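Cellulose hydrolase (Bacillus licheniformis, PDB 4YZT) hydrolyses internal beta-1,4 linkages of cellulose as a tri-modular endoglucanase of glycoside hydrolase family 5, captured here with cellotetraose. Local coordinates at residues 191-197 and 217-221. Numbering follows the deposited sequence.
Sequences QRLVIVG and RIVLT
R217 reaches across with a chain bent at chi2 (-82°) and chi3 (-67°), which brings its guanidinium to Q191 and L193. R217 NE meets Q191 O at 2.7 Å, the acceptor lying close to the guanidinium plane and the donor on a carbonyl lone pair. NH1 adds a weak bond to the same oxygen. One face of the R217 guanidinium carries L193, whose CD2 sits over its centre, 3.9 Å above the plane. At R217, an alanine would take away the whole guanidinium and would probably leave the Q191 carbonyl without its charged partner and L193 CD2 without the flat surface it rests on. Beyond this end, the segments pair as neighbouring parallel strands of the eight-stranded (beta/alpha)8, or TIM, barrel, joined through helix 203-208 in a beta-alpha-beta crossover. V194 N bonds to R217 O, V219 N to V194 O at 2.9 Å, and V196 N to V219 O. On one face of the sheet I195 and V219 run side by side, I195 CG1 to V219 CB at 4.0 Å, while I195 CG2 presses on T221 CB at 3.5 Å; I268 of the next strand touches both I195 and V219, and its carbonyl takes a hydrogen bond from T221 OG1. The opposite face holds V194, V196, I218 and L220; there V196 CG2 meets L220 CD2 at 4.0 Å, with helix 168-184 packing on V194 and V196.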
ATOM      1  N   GLN A 191      31.954   3.637   1.897  1.00 18.06           N
ATOM      2  CA  GLN A 191      31.133   4.825   1.710  1.00 17.49           C
ATOM      3  C   GLN A 191      29.692   4.526   1.316  1.00 14.70           C
ATOM      4  O   GLN A 191      28.891   5.451   1.129  1.00 14.50           O
ATOM      5  CB  GLN A 191      31.765   5.734   0.650  1.00 24.47           C
ATOM      6  CG  GLN A 191      33.151   6.241   1.028  1.00 30.77           C
ATOM      7  CD  GLN A 191      33.116   7.137   2.252  1.00 37.15           C
ATOM      8  OE1 GLN A 191      32.229   7.988   2.391  1.00 38.91           O
ATOM      9  NE2 GLN A 191      34.075   6.951   3.150  1.00 39.46           N
ATOM     10  N   ARG A 192      29.343   3.249   1.195  1.00 14.30           N
ATOM     11  CA  ARG A 192      27.995   2.896   0.758  1.00 14.79           C
ATOM     12  C   ARG A 192      26.947   3.428   1.735  1.00 14.70           C
ATOM     13  O   ARG A 192      27.167   3.433   2.949  1.00 16.61           O
ATOM     14  CB  ARG A 192      27.854   1.381   0.598  1.00 13.26           C
ATOM     15  CG  ARG A 192      26.537   0.966  -0.050  1.00 14.68           C
ATOM     16  CD  ARG A 192      26.488  -0.526  -0.349  1.00 12.49           C
ATOM     17  NE  ARG A 192      27.663  -0.951  -1.085  1.00 13.18           N
ATOM     18  CZ  ARG A 192      27.853  -0.749  -2.388  1.00 15.77           C
ATOM     19  NH1 ARG A 192      26.943  -0.113  -3.111  1.00 13.07           N
ATOM     20  NH2 ARG A 192      28.965  -1.173  -2.961  1.00 16.16           N
ATOM     21  N   LEU A 193      25.839   3.930   1.205  1.00 16.19           N
ATOM     22  CA  LEU A 193      24.743   4.371   2.068  1.00 13.45           C
ATOM     23  C   LEU A 193      24.133   3.165   2.790  1.00 13.31           C
ATOM     24  O   LEU A 193      23.812   2.159   2.170  1.00 12.47           O
ATOM     25  CB  LEU A 193      23.683   5.125   1.263  1.00 14.44           C
ATOM     26  CG  LEU A 193      24.162   6.474   0.707  1.00 15.89           C
ATOM     27  CD1 LEU A 193      23.085   7.105  -0.155  1.00 16.95           C
ATOM     28  CD2 LEU A 193      24.571   7.417   1.847  1.00 18.25           C
ATOM     29  N   VAL A 194      24.011   3.268   4.112  1.00 11.49           N
ATOM     30  CA  VAL A 194      23.450   2.203   4.923  1.00 11.45           C
ATOM     31  C   VAL A 194      22.221   2.733   5.662  1.00 12.97           C
ATOM     32  O   VAL A 194      22.280   3.786   6.312  1.00 13.76           O
ATOM     33  CB  VAL A 194      24.494   1.648   5.933  1.00 12.58           C
ATOM     34  CG1 VAL A 194      23.860   0.601   6.845  1.00 11.91           C
ATOM     35  CG2 VAL A 194      25.681   1.060   5.183  1.00 13.08           C
ATOM     36  N   ILE A 195      21.112   2.005   5.557  1.00 10.84           N
ATOM     37  CA  ILE A 195      19.831   2.473   6.078  1.00 11.33           C
ATOM     38  C   ILE A 195      19.502   1.840   7.425  1.00 11.83           C
ATOM     39  O   ILE A 195      19.427   0.620   7.534  1.00 10.88           O
ATOM     40  CB  ILE A 195      18.694   2.157   5.084  1.00  9.23           C
ATOM     41  CG1 ILE A 195      19.013   2.747   3.698  1.00 11.26           C
ATOM     42  CG2 ILE A 195      17.357   2.710   5.595  1.00  9.97           C
ATOM     43  CD1 ILE A 195      18.242   2.060   2.559  1.00 11.39           C
ATOM     44  N   VAL A 196      19.276   2.681   8.431  1.00 11.05           N
ATOM     45  CA  VAL A 196      18.981   2.226   9.788  1.00 12.98           C
ATOM     46  C   VAL A 196      17.723   2.888  10.331  1.00 13.81           C
ATOM     47  O   VAL A 196      17.339   3.981   9.899  1.00 11.66           O
ATOM     48  CB  VAL A 196      20.157   2.521  10.766  1.00 14.25           C
ATOM     49  CG1 VAL A 196      21.325   1.592  10.491  1.00 13.70           C
ATOM     50  CG2 VAL A 196      20.595   3.990  10.665  1.00 16.14           C
ATOM     51  N   GLY A 197      17.078   2.231  11.292  1.00 12.57           N
ATOM     52  CA  GLY A 197      15.938   2.845  11.948  1.00 13.33           C
ATOM     53  C   GLY A 197      15.807   2.360  13.370  1.00 14.88           C
ATOM     54  O   GLY A 197      16.719   1.719  13.884  1.00 14.24           O
ATOM     55  N   ARG A 217      27.672   8.414   6.467  1.00 19.56           N
ATOM     56  CA  ARG A 217      27.006   7.886   5.274  1.00 18.97           C
ATOM     57  C   ARG A 217      25.847   6.949   5.654  1.00 18.52           C
ATOM     58  O   ARG A 217      25.770   5.797   5.198  1.00 15.59           O
ATOM     59  CB  ARG A 217      28.010   7.164   4.361  1.00 19.59           C
ATOM     60  CG  ARG A 217      29.184   8.045   3.894  1.00 20.75           C
ATOM     61  CD  ARG A 217      28.803   8.910   2.699  1.00 24.26           C
ATOM     62  NE  ARG A 217      28.548   8.116   1.501  1.00 24.09           N
ATOM     63  CZ  ARG A 217      27.971   8.587   0.397  1.00 28.91           C
ATOM     64  NH1 ARG A 217      27.782   7.792  -0.646  1.00 29.94           N
ATOM     65  NH2 ARG A 217      27.579   9.853   0.333  1.00 30.66           N
ATOM     66  N   ILE A 218      24.944   7.441   6.496  1.00 12.99           N
ATOM     67  CA  ILE A 218      23.758   6.658   6.844  1.00 13.22           C
ATOM     68  C   ILE A 218      22.503   7.374   6.393  1.00 12.91           C
ATOM     69  O   ILE A 218      22.507   8.580   6.189  1.00 15.42           O
ATOM     70  CB  ILE A 218      23.640   6.372   8.361  1.00 16.50           C
ATOM     71  CG1 ILE A 218      23.691   7.664   9.179  1.00 18.67           C
ATOM     72  CG2 ILE A 218      24.727   5.401   8.827  1.00 16.79           C
ATOM     73  CD1 ILE A 218      23.390   7.440  10.663  1.00 18.15           C
ATOM     74  N   VAL A 219      21.439   6.596   6.227  1.00 11.13           N
ATOM     75  CA  VAL A 219      20.106   7.089   5.879  1.00 12.12           C
ATOM     76  C   VAL A 219      19.147   6.559   6.948  1.00 13.07           C
ATOM     77  O   VAL A 219      19.282   5.403   7.395  1.00 13.74           O
ATOM     78  CB  VAL A 219      19.682   6.629   4.472  1.00 12.14           C
ATOM     79  CG1 VAL A 219      18.234   7.054   4.148  1.00 12.69           C
ATOM     80  CG2 VAL A 219      20.639   7.192   3.433  1.00 12.73           C
ATOM     81  N   LEU A 220      18.208   7.390   7.392  1.00 13.54           N
ATOM     82  CA  LEU A 220      17.253   6.947   8.410  1.00 12.85           C
ATOM     83  C   LEU A 220      15.975   6.469   7.732  1.00 13.10           C
ATOM     84  O   LEU A 220      15.648   6.924   6.636  1.00 14.00           O
ATOM     85  CB  LEU A 220      16.946   8.069   9.403  1.00 11.26           C
ATOM     86  CG  LEU A 220      18.172   8.760  10.016  1.00 15.90           C
ATOM     87  CD1 LEU A 220      17.753   9.770  11.078  1.00 15.23           C
ATOM     88  CD2 LEU A 220      19.176   7.745  10.565  1.00 17.84           C
ATOM     89  N   THR A 221      15.251   5.557   8.376  1.00 11.00           N
ATOM     90  CA  THR A 221      14.029   5.047   7.778  1.00 11.88           C
ATOM     91  C   THR A 221      12.919   4.837   8.797  1.00 11.83           C
ATOM     92  O   THR A 221      13.169   4.645   9.988  1.00 10.04           O
ATOM     93  CB  THR A 221      14.292   3.713   7.028  1.00 10.12           C
ATOM     94  OG1 THR A 221      13.202   3.423   6.132  1.00 12.04           O
ATOM     95  CG2 THR A 221      14.517   2.558   8.010  1.00  9.85           C
TER
HETATM   96  O   HOH W   1      28.220   5.631  -1.623  1.00 30.27           O